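Local coordinates for nitroreductase family protein (Clostridium novyi, PDB 3G14) that probably acts as an oxidoreductase of the nitroreductase type and assembles from two copies of the chain, at residues B[33-38]-B[167-172]; B[46-51]-B[106-111]; B[81-86]-B[143-148]; B[136-141]-B[175-180]. All blocks are in the same frame, centred on the assembly; numbering follows the deposited sequence. Where two conformers were deposited one is given.

Interaction 1: residues B[33-38]-B[167-172]; sequences MAMRAP and KDMDEY. With GOL (glycerol), chain I.
The backbone carbonyl of M35, at the C-terminal end of helix 24-35, is approached by a lysine, a water and a glycerol at once, yet none of these three holds it tightly. K167 NZ reaches M35 O over 3.4 Å in a weak hydrogen bond, and glycerol O1 makes an equally weak one. A water adds a third weak bond to M35 O while donating more firmly to A34 O, and it also accepts from K167 NZ. A second water relays the same ammonium to A37 O, which it meets at 2.9 Å. The extended chain of K167 brings NZ to this helix end, where T44 OG1 is a further and stronger partner. In the glycerol, probably from the crystallisation liquor, O1 accepts from K167 N at 2.9 Å and O3 sits over one face of the R36 guanidinium, whose NE makes a salt bridge with D32.

Between the side chains of M35, M169 and Y172 the packing is apolar. Selenomethionine M35, bent at chi2 and chi3, crosses selenomethionine M169 at about a right angle, M35 CG lying 3.9 Å from M169 CB. M35 SE rests 3.9 Å from Y172 CB and lies obliquely to the Y172 ring, 4.6 Å from its centroid. On the loop side, D168 OD1 accepts from D170 N and starts the 3-10 turn that presents M169. R36 O, just past the helix, accepts from R11 of the second subunit. The whole combines an Asx turn and a Met-aromatic contact with a lysine set against the carbonyl end of a helix.

Interaction 2: residues B[46-51]-B[106-111]; sequences YKFIVV and IAMEHI
Strand 46-51 and helix 106-111 run in roughly the same direction, their axes 35° apart and 10.5 Å away at closest approach. This is the helix-on-sheet layer of the alpha+beta nitroreductase fold, in which helix 99-117 lies across one face of the mixed sheet, and the example illustrates how a single small residue can seat two aromatic rings. A107 is that residue. Its methyl faces the strand and meets Y46 and F48 together, whereas the larger M108, next in the chain, and I111, one turn further on, complete the helix side.

Against Y46 the fit is close: A107 CB lies 3.4 Å from Y46 CZ and approaches the ring obliquely. The ring reaches the helix because Y46 CG stands between the backbone N and the carbonyl carbon (chi1 46°). F48 receives the same methyl differently, at its edge and in its plane, with A107 CB 4.0 Å from F48 CZ. In one of its two conformers, I111 comes from the opposite direction and lays CD1 over a face of the F48 ring. A34 and M35 of helix 24-35 also touch F48, as does A84 of the next strand, so the ring is wedged between two helices and the sheet.

The outward side of the same helix serves the dimer. E109 OE2 is hydrogen-bonded to H110 NE2 of the second subunit, and H110 NE2 in turn to E109 OE2 there, while H110 ND1 is hydrogen-bonded within its own chain to M33 O. Back at the inner face, the selenium of M108 stands obliquely to the phenyl ring, 4.5 Å from F48 CE1.

Interaction 3: residues B[81-86]-B[143-148]; sequences TIVAVA and LRVVAL
Four backbone hydrogen bonds join strand 81-86 to strand 144-148. At one end A86 and R144 exchange a reciprocal pair: A86 N donates to R144 O at 2.8 Å, and R144 N returns a bond of the same length to A86 O. Further along, A84 takes two different partners. Its N donates to A147 O at 2.9 Å, nearly straight at 170°, whereas its O accepts from V146 N rather than from A147 N.

The two residues V146 and A147 thus stand opposite the single A84, as in a classic beta bulge. V146 has the near-helical phi and psi (-80°, -53°) expected of the first bulge residue, and the buried N of A147 finds no hydrogen-bonding partner. Beyond the bulge the antiparallel pairing resumes with V83 and L148, a non-hydrogen-bonded pair like V85 with V145. L148 CA comes within 3.1 Å of I82 O in a CA-H...O contact. The displaced V146 O accepts from K97 of the second subunit, so the bulge of this strand, outermost in the sheet of its own chain, takes part in the dimer interface. R144 NE, by contrast, turns away to a salt bridge with E130.

Packing follows the two faces of the sheet. On the face carrying V83, V85, V145 and L148, V83 CG1 touches V145 CG1 at 3.7 Å, the branches meeting aslant, while V83 CG2 lies beside L148 CB. V85 CG1 reaches L143 CB at a right angle. Across the strands on the other face, A86 CB meets V146 CG2 at 3.8 Å, and there T104 of helix 99-117 touches both residues.

Interaction 4: residues B[136-141]-B[175-180]; sequences ALKIPD and IDKWGT
One face of the W178 indole is covered by P140, whose CD stands 3.7 Å from the centroid of the five-membered ring and only 28° off its normal, a CH-pi contact. The closest touch is P140 CD to W178 CD1, at 3.3 Å. K138 O and I139 CA come to the ring obliquely, and Y174, outside both segments, meets it edge-to-face. The tryptophan lies alongside the chain leaving helix 130-137, toward V85 and L143, because chi1 (179°) sends CG to the side away from its own N.

The backbone fixes this placement. W178 N donates to L137 O at 2.9 Å, almost straight, so the carbonyl of the residue just before the chain leaves helical angles at K138 anchors the loop. Waters reinforce the join at two points: one donates to both A136 O and D176 O, the other to K138 O and W178 O. L137 lies against D176 O through CD2, while D176 OD1 accepts from the backbone N atoms of E52 and S53.

Outside, the extended chains of K138, in one of its two conformers, and K177 meet obliquely, K138 CD lying 3.7 Å from K177 CE. The positive phi of K138 marks the departure from the helix. G179 takes the backbone angles that close a turn whose T180 N is bonded to K177 O. A type II beta turn thus docks on the C-terminal end of a helix, with a proline-tryptophan CH-pi contact beside the join.

The four contacts are arranged in and around one mixed sheet: interaction 3 within it, interactions 1 and 2 toward one face, interaction 4 on the other. Interactions 2 and 3, about 7 Å apart between centres, share neighbouring strands, 46-51 and 80-86, bonded through I49 O and V83 N. Interaction 1 adds helix 24-35, about 9 Å from interaction 2, which it touches through Y172 O and F48 N. Interaction 4 lies about 10 Å from interaction 3, where V85, L143 and W178 pack together, and meets interaction 2 through V50 O and D176 N. Along the chain, interactions 2 and 3 alternate inside the loop closed by interaction 1; interaction 4 crosses interactions 1 and 3 and opens after interaction 2 closes. Interactions 1 to 3 also reach the second subunit.

Interaction 1: residues B[33-38]-B[167-172]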
loop_
_atom_site.group_PDB
_atom_site.type_symbol
_atom_site.label_atom_id
_atom_site.label_comp_id
_atom_site.label_asym_id
_atom_site.label_seq_id
_atom_site.Cartn_x
_atom_site.Cartn_y
_atom_site.Cartn_z
HETATM N N MSE B 33 10.134 -0.372 8.731
HETATM C CA MSE B 33 8.677 -0.409 8.578
HETATM C C MSE B 33 8.272 -1.045 7.251
HETATM O O MSE B 33 7.377 -1.853 7.222
HETATM C CB MSE B 33 8.084 0.971 8.807
HETATM C CG MSE B 33 8.306 1.371 10.308
HETATM SE SE MSE B 33 7.532 3.088 10.714
HETATM C CE MSE B 33 9.075 3.882 11.605
ATOM N N ALA B 34 8.965 -0.735 6.169
ATOM C CA ALA B 34 8.732 -1.399 4.890
ATOM C C ALA B 34 9.041 -2.893 4.933
ATOM O O ALA B 34 8.296 -3.705 4.372
ATOM C CB ALA B 34 9.512 -0.702 3.770
HETATM N N MSE B 35 10.129 -3.262 5.610
HETATM C CA MSE B 35 10.523 -4.666 5.738
HETATM C C MSE B 35 9.429 -5.464 6.447
HETATM O O MSE B 35 9.301 -6.671 6.225
HETATM C CB MSE B 35 11.837 -4.801 6.496
HETATM C CG MSE B 35 13.038 -4.215 5.775
HETATM SE SE MSE B 35 13.480 -5.102 4.133
HETATM C CE MSE B 35 12.384 -4.075 2.921
ATOM N N ARG B 36 8.647 -4.793 7.292
ATOM C CA ARG B 36 7.594 -5.473 8.075
ATOM C C ARG B 36 6.243 -5.500 7.354
ATOM O O ARG B 36 5.227 -5.930 7.931
ATOM C CB ARG B 36 7.446 -4.782 9.420
ATOM C CG ARG B 36 8.622 -5.010 10.343
ATOM C CD ARG B 36 8.454 -4.131 11.551
ATOM N NE ARG B 36 9.648 -4.096 12.391
ATOM C CZ ARG B 36 9.970 -4.990 13.324
ATOM N NH1 ARG B 36 9.200 -6.033 13.594
ATOM N NH2 ARG B 36 11.075 -4.810 14.027
ATOM N N ALA B 37 6.217 -5.072 6.099
ATOM C CA ALA B 37 4.969 -5.015 5.338
ATOM C C ALA B 37 4.562 -6.455 4.991
ATOM O O ALA B 37 5.442 -7.323 4.818
ATOM C CB ALA B 37 5.148 -4.188 4.084
ATOM N N PRO B 38 3.238 -6.714 4.855
ATOM C CA PRO B 38 2.771 -8.009 4.336
ATOM C C PRO B 38 3.047 -8.105 2.842
ATOM O O PRO B 38 3.033 -7.088 2.142
ATOM C CB PRO B 38 1.246 -7.974 4.561
ATOM C CG PRO B 38 0.875 -6.538 4.516
ATOM C CD PRO B 38 2.113 -5.774 5.068
ATOM N N LYS B 167 13.778 -10.491 7.579
ATOM C CA LYS B 167 14.602 -10.067 6.455
ATOM C C LYS B 167 15.794 -9.241 6.946
ATOM O O LYS B 167 15.668 -8.470 7.896
ATOM C CB LYS B 167 13.774 -9.201 5.503
ATOM C CG LYS B 167 12.521 -9.861 4.996
ATOM C CD LYS B 167 11.594 -8.858 4.274
ATOM C CE LYS B 167 10.155 -9.304 4.386
ATOM N NZ LYS B 167 9.291 -8.583 3.434
ATOM N N ASP B 168 16.945 -9.409 6.308
ATOM C CA ASP B 168 18.050 -8.492 6.557
ATOM C C ASP B 168 17.891 -7.316 5.610
ATOM O O ASP B 168 18.098 -7.502 4.413
ATOM C CB ASP B 168 19.402 -9.162 6.316
ATOM C CG ASP B 168 20.567 -8.223 6.582
ATOM O OD1 ASP B 168 20.340 -7.063 7.049
ATOM O OD2 ASP B 168 21.712 -8.654 6.336
HETATM N N MSE B 169 17.550 -6.129 6.127
HETATM C CA MSE B 169 17.290 -4.958 5.257
HETATM C C MSE B 169 18.501 -4.639 4.387
HETATM O O MSE B 169 18.345 -4.050 3.335
HETATM C CB MSE B 169 16.870 -3.689 6.029
HETATM C CG MSE B 169 18.012 -2.777 6.501
HETATM SE SE MSE B 169 17.368 -1.148 7.416
HETATM C CE MSE B 169 15.678 -1.899 7.731
ATOM N N ASP B 170 19.700 -5.046 4.819
ATOM C CA ASP B 170 20.888 -4.795 4.013
ATOM C C ASP B 170 20.776 -5.398 2.611
ATOM O O ASP B 170 21.248 -4.785 1.655
ATOM C CB ASP B 170 22.154 -5.267 4.745
ATOM C CG ASP B 170 23.405 -5.030 3.945
ATOM O OD1 ASP B 170 23.705 -3.871 3.592
ATOM O OD2 ASP B 170 24.088 -6.026 3.666
ATOM N N GLU B 171 20.097 -6.544 2.476
ATOM C CA GLU B 171 19.845 -7.163 1.148
ATOM C C GLU B 171 18.830 -6.385 0.272
ATOM O O GLU B 171 18.636 -6.713 -0.898
ATOM C CB GLU B 171 19.276 -8.575 1.317
ATOM N N TYR B 172 18.176 -5.390 0.847
ATOM C CA TYR B 172 17.019 -4.753 0.196
ATOM C C TYR B 172 17.146 -3.239 0.085
ATOM O O TYR B 172 16.198 -2.589 -0.317
ATOM C CB TYR B 172 15.727 -5.103 0.937
ATOM C CG TYR B 172 15.407 -6.575 0.947
ATOM C CD1 TYR B 172 14.683 -7.161 -0.088
ATOM C CD2 TYR B 172 15.830 -7.391 2.007
ATOM C CE1 TYR B 172 14.387 -8.535 -0.081
ATOM C CE2 TYR B 172 15.527 -8.764 2.031
ATOM C CZ TYR B 172 14.821 -9.324 0.969
ATOM O OH TYR B 172 14.537 -10.667 0.978
HETATM C C1 GOL I . 11.022 -8.151 8.833
HETATM O O1 GOL I . 11.320 -8.953 7.714
HETATM C C2 GOL I . 12.316 -7.621 9.452
HETATM O O2 GOL I . 13.335 -7.311 8.510
HETATM C C3 GOL I . 12.010 -6.404 10.313
HETATM O O3 GOL I . 12.940 -6.325 11.372
HETATM O O HOH W 1 8.932 -6.091 3.135
HETATM O O HOH W 2 6.452 -9.690 3.548
#

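Interaction 2: residues B[46-51]-B[106-111]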
loop_
_atom_site.group_PDB
_atom_site.type_symbol
_atom_site.label_atom_id
_atom_site.label_comp_id
_atom_site.label_asym_id
_atom_site.label_seq_id
_atom_site.Cartn_x
_atom_site.Cartn_y
_atom_site.Cartn_z
ATOM N N TYR B 46 10.701 -6.678 -4.152
ATOM C CA TYR B 46 11.165 -5.290 -4.352
ATOM C C TYR B 46 12.400 -5.028 -3.487
ATOM O O TYR B 46 12.699 -5.768 -2.552
ATOM C CB TYR B 46 10.053 -4.285 -4.002
ATOM C CG TYR B 46 9.364 -4.612 -2.698
ATOM C CD1 TYR B 46 9.957 -4.289 -1.476
ATOM C CD2 TYR B 46 8.157 -5.311 -2.677
ATOM C CE1 TYR B 46 9.336 -4.635 -0.283
ATOM C CE2 TYR B 46 7.564 -5.685 -1.492
ATOM C CZ TYR B 46 8.162 -5.342 -0.294
ATOM O OH TYR B 46 7.549 -5.683 0.903
ATOM N N LYS B 47 13.141 -4.000 -3.892
ATOM C CA LYS B 47 14.198 -3.375 -3.120
ATOM C C LYS B 47 14.101 -1.869 -3.312
ATOM O O LYS B 47 13.386 -1.400 -4.222
ATOM C CB LYS B 47 15.571 -3.895 -3.579
ATOM C CG LYS B 47 15.771 -5.421 -3.445
ATOM C CD LYS B 47 17.171 -5.882 -3.907
ATOM C CE LYS B 47 17.461 -7.321 -3.471
ATOM N NZ LYS B 47 16.549 -8.313 -4.017
ATOM N N PHE B 48 14.805 -1.130 -2.446
ATOM C CA PHE B 48 14.790 0.337 -2.402
ATOM C C PHE B 48 16.181 0.856 -2.694
ATOM O O PHE B 48 17.181 0.345 -2.134
ATOM C CB PHE B 48 14.311 0.818 -1.010
ATOM C CG PHE B 48 12.945 0.335 -0.707
ATOM C CD1 PHE B 48 11.838 0.945 -1.320
ATOM C CD2 PHE B 48 12.742 -0.763 0.134
ATOM C CE1 PHE B 48 10.545 0.475 -1.119
ATOM C CE2 PHE B 48 11.427 -1.236 0.363
ATOM C CZ PHE B 48 10.334 -0.612 -0.260
ATOM N N ILE B 49 16.252 1.861 -3.558
ATOM C CA ILE B 49 17.504 2.615 -3.747
ATOM C C ILE B 49 17.307 3.977 -3.088
ATOM O O ILE B 49 16.343 4.714 -3.406
ATOM C CB ILE B 49 17.852 2.814 -5.220
ATOM C CG1 ILE B 49 17.808 1.485 -5.980
ATOM C CG2 ILE B 49 19.198 3.551 -5.383
ATOM C CD1 ILE B 49 17.946 1.674 -7.544
ATOM N N VAL B 50 18.189 4.285 -2.139
ATOM C CA VAL B 50 18.280 5.627 -1.557
ATOM C C VAL B 50 19.154 6.463 -2.489
ATOM O O VAL B 50 20.310 6.145 -2.715
ATOM C CB VAL B 50 18.866 5.617 -0.118
ATOM C CG1 VAL B 50 19.135 7.065 0.415
ATOM C CG2 VAL B 50 17.954 4.853 0.832
ATOM N N VAL B 51 18.595 7.512 -3.062
ATOM C CA VAL B 51 19.383 8.357 -3.978
ATOM C C VAL B 51 19.776 9.668 -3.287
ATOM O O VAL B 51 18.889 10.519 -2.992
ATOM C CB VAL B 51 18.636 8.671 -5.293
ATOM C CG1 VAL B 51 19.502 9.587 -6.172
ATOM C CG2 VAL B 51 18.191 7.371 -5.993
ATOM N N ILE B 106 2.174 -1.537 -1.171
ATOM C CA ILE B 106 2.002 -1.766 0.285
ATOM C C ILE B 106 3.251 -1.274 0.983
ATOM O O ILE B 106 3.194 -0.457 1.906
ATOM C CB ILE B 106 1.737 -3.277 0.624
ATOM C CG1 ILE B 106 0.380 -3.772 0.102
ATOM C CG2 ILE B 106 1.741 -3.530 2.160
ATOM C CD1 ILE B 106 0.162 -5.310 0.235
ATOM N N ALA B 107 4.420 -1.765 0.544
ATOM C CA ALA B 107 5.691 -1.442 1.213
ATOM C C ALA B 107 6.049 0.029 1.084
ATOM O O ALA B 107 6.510 0.657 2.055
ATOM C CB ALA B 107 6.863 -2.357 0.683
HETATM N N MSE B 108 5.839 0.590 -0.104
HETATM C CA MSE B 108 6.052 2.017 -0.302
HETATM C C MSE B 108 5.118 2.878 0.579
HETATM O O MSE B 108 5.530 3.943 1.033
HETATM C CB MSE B 108 5.883 2.386 -1.794
HETATM C CG MSE B 108 6.283 3.804 -2.093
HETATM SE SE MSE B 108 8.183 4.267 -1.597
HETATM C CE MSE B 108 8.580 4.782 -3.488
ATOM N N GLU B 109 3.888 2.438 0.854
ATOM C CA GLU B 109 3.029 3.223 1.765
ATOM C C GLU B 109 3.566 3.132 3.214
ATOM O O GLU B 109 3.368 4.078 4.010
ATOM C CB GLU B 109 1.554 2.806 1.671
ATOM C CG GLU B 109 0.576 3.694 2.456
ATOM C CD GLU B 109 0.554 5.152 2.005
ATOM O OE1 GLU B 109 1.330 5.488 1.054
ATOM O OE2 GLU B 109 -0.215 5.939 2.609
ATOM N N HIS B 110 4.219 2.017 3.575
ATOM C CA HIS B 110 4.911 1.933 4.863
ATOM C C HIS B 110 6.063 2.963 4.924
ATOM O O HIS B 110 6.269 3.612 5.963
ATOM C CB HIS B 110 5.407 0.487 5.169
ATOM C CG HIS B 110 4.323 -0.450 5.622
ATOM N ND1 HIS B 110 4.524 -1.415 6.597
ATOM C CD2 HIS B 110 3.054 -0.623 5.182
ATOM C CE1 HIS B 110 3.394 -2.093 6.773
ATOM N NE2 HIS B 110 2.498 -1.643 5.920
ATOM N N ILE B 111 6.783 3.126 3.806
ATOM C CA ILE B 111 7.861 4.162 3.698
ATOM C C ILE B 111 7.259 5.534 3.951
ATOM O O ILE B 111 7.729 6.307 4.811
ATOM C CB ILE B 111 8.510 4.191 2.289
ATOM C CG1 ILE B 111 9.202 2.856 1.952
ATOM C CG2 ILE B 111 9.513 5.370 2.166
ATOM C CD1 ILE B 111 10.455 2.596 2.724
#

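Interaction 3: residues B[81-86]-B[143-148]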
loop_
_atom_site.group_PDB
_atom_site.type_symbol
_atom_site.label_atom_id
_atom_site.label_comp_id
_atom_site.label_asym_id
_atom_site.label_seq_id
_atom_site.Cartn_x
_atom_site.Cartn_y
_atom_site.Cartn_z
ATOM N N THR B 81 15.997 10.936 -2.320
ATOM C CA THR B 81 14.826 10.315 -2.923
ATOM C C THR B 81 14.918 8.806 -2.730
ATOM O O THR B 81 16.003 8.226 -2.807
ATOM C CB THR B 81 14.735 10.708 -4.438
ATOM O OG1 THR B 81 14.322 12.074 -4.545
ATOM C CG2 THR B 81 13.795 9.787 -5.206
ATOM N N ILE B 82 13.786 8.186 -2.415
ATOM C CA ILE B 82 13.707 6.718 -2.291
ATOM C C ILE B 82 13.020 6.173 -3.529
ATOM O O ILE B 82 11.925 6.613 -3.856
ATOM C CB ILE B 82 12.976 6.272 -1.009
ATOM C CG1 ILE B 82 13.732 6.795 0.221
ATOM C CG2 ILE B 82 12.887 4.748 -0.953
ATOM C CD1 ILE B 82 13.008 6.725 1.569
ATOM N N VAL B 83 13.652 5.205 -4.204
ATOM C CA VAL B 83 13.080 4.605 -5.423
ATOM C C VAL B 83 12.743 3.113 -5.174
ATOM O O VAL B 83 13.618 2.353 -4.696
ATOM C CB VAL B 83 14.110 4.675 -6.585
ATOM C CG1 VAL B 83 13.545 4.081 -7.866
ATOM C CG2 VAL B 83 14.568 6.118 -6.843
ATOM N N ALA B 84 11.509 2.720 -5.483
ATOM C CA ALA B 84 11.055 1.357 -5.252
ATOM C C ALA B 84 11.121 0.584 -6.570
ATOM O O ALA B 84 10.448 0.945 -7.521
ATOM C CB ALA B 84 9.653 1.338 -4.643
ATOM N N VAL B 85 11.920 -0.496 -6.593
ATOM C CA VAL B 85 12.202 -1.285 -7.786
ATOM C C VAL B 85 11.741 -2.735 -7.541
ATOM O O VAL B 85 12.056 -3.344 -6.524
ATOM C CB VAL B 85 13.716 -1.257 -8.110
ATOM C CG1 VAL B 85 14.070 -2.086 -9.411
ATOM C CG2 VAL B 85 14.223 0.210 -8.221
ATOM N N ALA B 86 10.993 -3.291 -8.469
ATOM C CA ALA B 86 10.447 -4.652 -8.313
ATOM C C ALA B 86 10.773 -5.603 -9.438
ATOM O O ALA B 86 11.062 -5.202 -10.595
ATOM C CB ALA B 86 8.951 -4.611 -8.109
ATOM N N LEU B 143 13.757 -5.450 -14.593
ATOM C CA LEU B 143 13.044 -5.008 -13.409
ATOM C C LEU B 143 12.168 -3.803 -13.733
ATOM O O LEU B 143 12.284 -3.234 -14.812
ATOM C CB LEU B 143 14.047 -4.667 -12.318
ATOM C CG LEU B 143 14.971 -5.842 -11.946
ATOM C CD1 LEU B 143 16.060 -5.389 -10.971
ATOM C CD2 LEU B 143 14.192 -6.997 -11.351
ATOM N N ARG B 144 11.306 -3.413 -12.786
ATOM C CA ARG B 144 10.356 -2.317 -12.977
ATOM C C ARG B 144 10.571 -1.279 -11.893
ATOM O O ARG B 144 10.739 -1.639 -10.731
ATOM C CB ARG B 144 8.900 -2.817 -12.964
ATOM C CG ARG B 144 8.586 -3.864 -14.054
ATOM C CD ARG B 144 8.797 -3.351 -15.481
ATOM N NE ARG B 144 8.121 -2.069 -15.726
ATOM C CZ ARG B 144 6.823 -1.911 -15.993
ATOM N NH1 ARG B 144 6.006 -2.945 -16.078
ATOM N NH2 ARG B 144 6.342 -0.692 -16.192
ATOM N N VAL B 145 10.603 -0.006 -12.288
ATOM C CA VAL B 145 10.579 1.110 -11.332
ATOM C C VAL B 145 9.108 1.409 -11.016
ATOM O O VAL B 145 8.368 1.916 -11.854
ATOM C CB VAL B 145 11.358 2.370 -11.839
ATOM C CG1 VAL B 145 11.359 3.495 -10.763
ATOM C CG2 VAL B 145 12.803 1.962 -12.285
ATOM N N VAL B 146 8.691 1.091 -9.805
ATOM C CA VAL B 146 7.279 1.229 -9.436
ATOM C C VAL B 146 6.881 2.676 -9.091
ATOM O O VAL B 146 5.892 3.207 -9.603
ATOM C CB VAL B 146 6.906 0.225 -8.306
ATOM C CG1 VAL B 146 5.421 0.380 -7.842
ATOM C CG2 VAL B 146 7.204 -1.249 -8.703
ATOM N N ALA B 147 7.630 3.283 -8.177
ATOM C CA ALA B 147 7.370 4.612 -7.675
ATOM C C ALA B 147 8.628 5.110 -7.010
ATOM O O ALA B 147 9.578 4.359 -6.819
ATOM C CB ALA B 147 6.163 4.635 -6.684
ATOM N N LEU B 148 8.634 6.405 -6.761
ATOM C CA LEU B 148 9.706 7.064 -6.028
ATOM C C LEU B 148 9.113 8.211 -5.217
ATOM O O LEU B 148 8.014 8.686 -5.485
ATOM C CB LEU B 148 10.805 7.512 -7.014
ATOM C CG LEU B 148 10.474 8.537 -8.105
ATOM C CD1 LEU B 148 10.707 9.983 -7.628
ATOM C CD2 LEU B 148 11.285 8.239 -9.367
#

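Interaction 4: residues B[136-141]-B[175-180]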
loop_
_atom_site.group_PDB
_atom_site.type_symbol
_atom_site.label_atom_id
_atom_site.label_comp_id
_atom_site.label_asym_id
_atom_site.label_seq_id
_atom_site.Cartn_x
_atom_site.Cartn_y
_atom_site.Cartn_z
ATOM N N ALA B 136 20.008 5.879 -15.160
ATOM C CA ALA B 136 20.633 6.676 -14.110
ATOM C C ALA B 136 21.125 5.835 -12.937
ATOM O O ALA B 136 22.251 6.051 -12.453
ATOM C CB ALA B 136 19.701 7.722 -13.607
ATOM N N LEU B 137 20.269 4.902 -12.490
ATOM C CA LEU B 137 20.497 4.127 -11.265
ATOM C C LEU B 137 21.091 2.729 -11.520
ATOM O O LEU B 137 21.286 1.957 -10.586
ATOM C CB LEU B 137 19.208 4.050 -10.461
ATOM C CG LEU B 137 18.501 5.404 -10.191
ATOM C CD1 LEU B 137 17.292 5.298 -9.237
ATOM C CD2 LEU B 137 19.498 6.415 -9.662
ATOM N N LYS B 138 21.353 2.426 -12.792
ATOM C CA LYS B 138 22.011 1.189 -13.214
ATOM C C LYS B 138 21.164 -0.039 -12.852
ATOM O O LYS B 138 21.665 -1.050 -12.356
ATOM C CB LYS B 138 23.467 1.167 -12.698
ATOM C CG LYS B 138 24.325 2.243 -13.396
ATOM C CD LYS B 138 25.568 2.677 -12.622
ATOM C CE LYS B 138 26.203 3.918 -13.267
ATOM N NZ LYS B 138 27.604 4.127 -12.806
ATOM N N ILE B 139 19.863 0.064 -13.144
ATOM C CA ILE B 139 18.885 -0.975 -12.793
ATOM C C ILE B 139 18.754 -1.901 -13.994
ATOM O O ILE B 139 18.481 -1.429 -15.090
ATOM C CB ILE B 139 17.498 -0.353 -12.472
ATOM C CG1 ILE B 139 17.590 0.600 -11.255
ATOM C CG2 ILE B 139 16.426 -1.479 -12.291
ATOM C CD1 ILE B 139 16.344 1.401 -10.979
ATOM N N PRO B 140 18.955 -3.229 -13.807
ATOM C CA PRO B 140 18.676 -4.174 -14.919
ATOM C C PRO B 140 17.301 -3.952 -15.584
ATOM O O PRO B 140 16.296 -3.708 -14.907
ATOM C CB PRO B 140 18.739 -5.556 -14.241
ATOM C CG PRO B 140 19.684 -5.345 -13.079
ATOM C CD PRO B 140 19.437 -3.914 -12.597
ATOM N N ASP B 141 17.278 -4.056 -16.908
ATOM C CA ASP B 141 16.092 -3.714 -17.689
ATOM C C ASP B 141 14.935 -4.706 -17.535
ATOM O O ASP B 141 13.822 -4.395 -17.938
ATOM C CB ASP B 141 16.447 -3.566 -19.174
ATOM C CG ASP B 141 15.602 -2.513 -19.897
ATOM O OD1 ASP B 141 14.821 -1.725 -19.265
ATOM O OD2 ASP B 141 15.744 -2.463 -21.135
ATOM N N ILE B 175 22.397 2.281 -2.162
ATOM C CA ILE B 175 22.722 3.723 -2.200
ATOM C C ILE B 175 23.198 4.073 -3.600
ATOM O O ILE B 175 24.200 3.509 -4.076
ATOM C CB ILE B 175 23.780 4.138 -1.115
ATOM C CG1 ILE B 175 24.127 5.628 -1.176
ATOM C CG2 ILE B 175 25.074 3.282 -1.213
ATOM C CD1 ILE B 175 23.013 6.597 -0.914
ATOM N N ASP B 176 22.439 4.966 -4.239
ATOM C CA ASP B 176 22.723 5.614 -5.542
ATOM C C ASP B 176 22.655 4.689 -6.769
ATOM O O ASP B 176 22.316 5.139 -7.875
ATOM C CB ASP B 176 24.067 6.373 -5.530
ATOM C CG ASP B 176 24.030 7.654 -4.694
ATOM O OD1 ASP B 176 22.933 8.225 -4.493
ATOM O OD2 ASP B 176 25.105 8.086 -4.251
ATOM N N LYS B 177 23.044 3.428 -6.584
ATOM C CA LYS B 177 23.220 2.483 -7.647
ATOM C C LYS B 177 22.679 1.113 -7.232
ATOM O O LYS B 177 22.879 0.651 -6.115
ATOM C CB LYS B 177 24.712 2.360 -8.000
ATOM C CG LYS B 177 24.999 1.350 -9.048
ATOM C CD LYS B 177 26.497 1.289 -9.327
ATOM C CE LYS B 177 26.851 0.146 -10.272
ATOM N NZ LYS B 177 28.308 0.103 -10.535
ATOM N N TRP B 178 21.973 0.474 -8.144
ATOM C CA TRP B 178 21.452 -0.867 -7.909
ATOM C C TRP B 178 22.600 -1.834 -7.589
ATOM O O TRP B 178 23.591 -1.909 -8.325
ATOM C CB TRP B 178 20.683 -1.339 -9.154
ATOM C CG TRP B 178 20.124 -2.708 -9.035
ATOM C CD1 TRP B 178 20.649 -3.870 -9.527
ATOM C CD2 TRP B 178 18.897 -3.053 -8.400
ATOM N NE1 TRP B 178 19.828 -4.928 -9.196
ATOM C CE2 TRP B 178 18.746 -4.452 -8.507
ATOM C CE3 TRP B 178 17.931 -2.322 -7.712
ATOM C CZ2 TRP B 178 17.636 -5.129 -7.993
ATOM C CZ3 TRP B 178 16.843 -3.002 -7.165
ATOM C CH2 TRP B 178 16.700 -4.393 -7.328
ATOM N N GLY B 179 22.473 -2.560 -6.475
ATOM C CA GLY B 179 23.499 -3.536 -6.062
ATOM C C GLY B 179 24.538 -3.030 -5.074
ATOM O O GLY B 179 25.270 -3.830 -4.493
ATOM N N THR B 180 24.646 -1.713 -4.906
ATOM C CA THR B 180 25.573 -1.129 -3.935
ATOM C C THR B 180 24.865 -0.946 -2.572
ATOM O O THR B 180 23.965 -0.121 -2.420
ATOM C CB THR B 180 26.132 0.225 -4.425
ATOM O OG1 THR B 180 26.830 0.026 -5.667
ATOM C CG2 THR B 180 27.087 0.847 -3.391
HETATM O O HOH W 3 23.800 5.082 -10.148
HETATM O O HOH W 4 23.926 -1.810 -11.093
#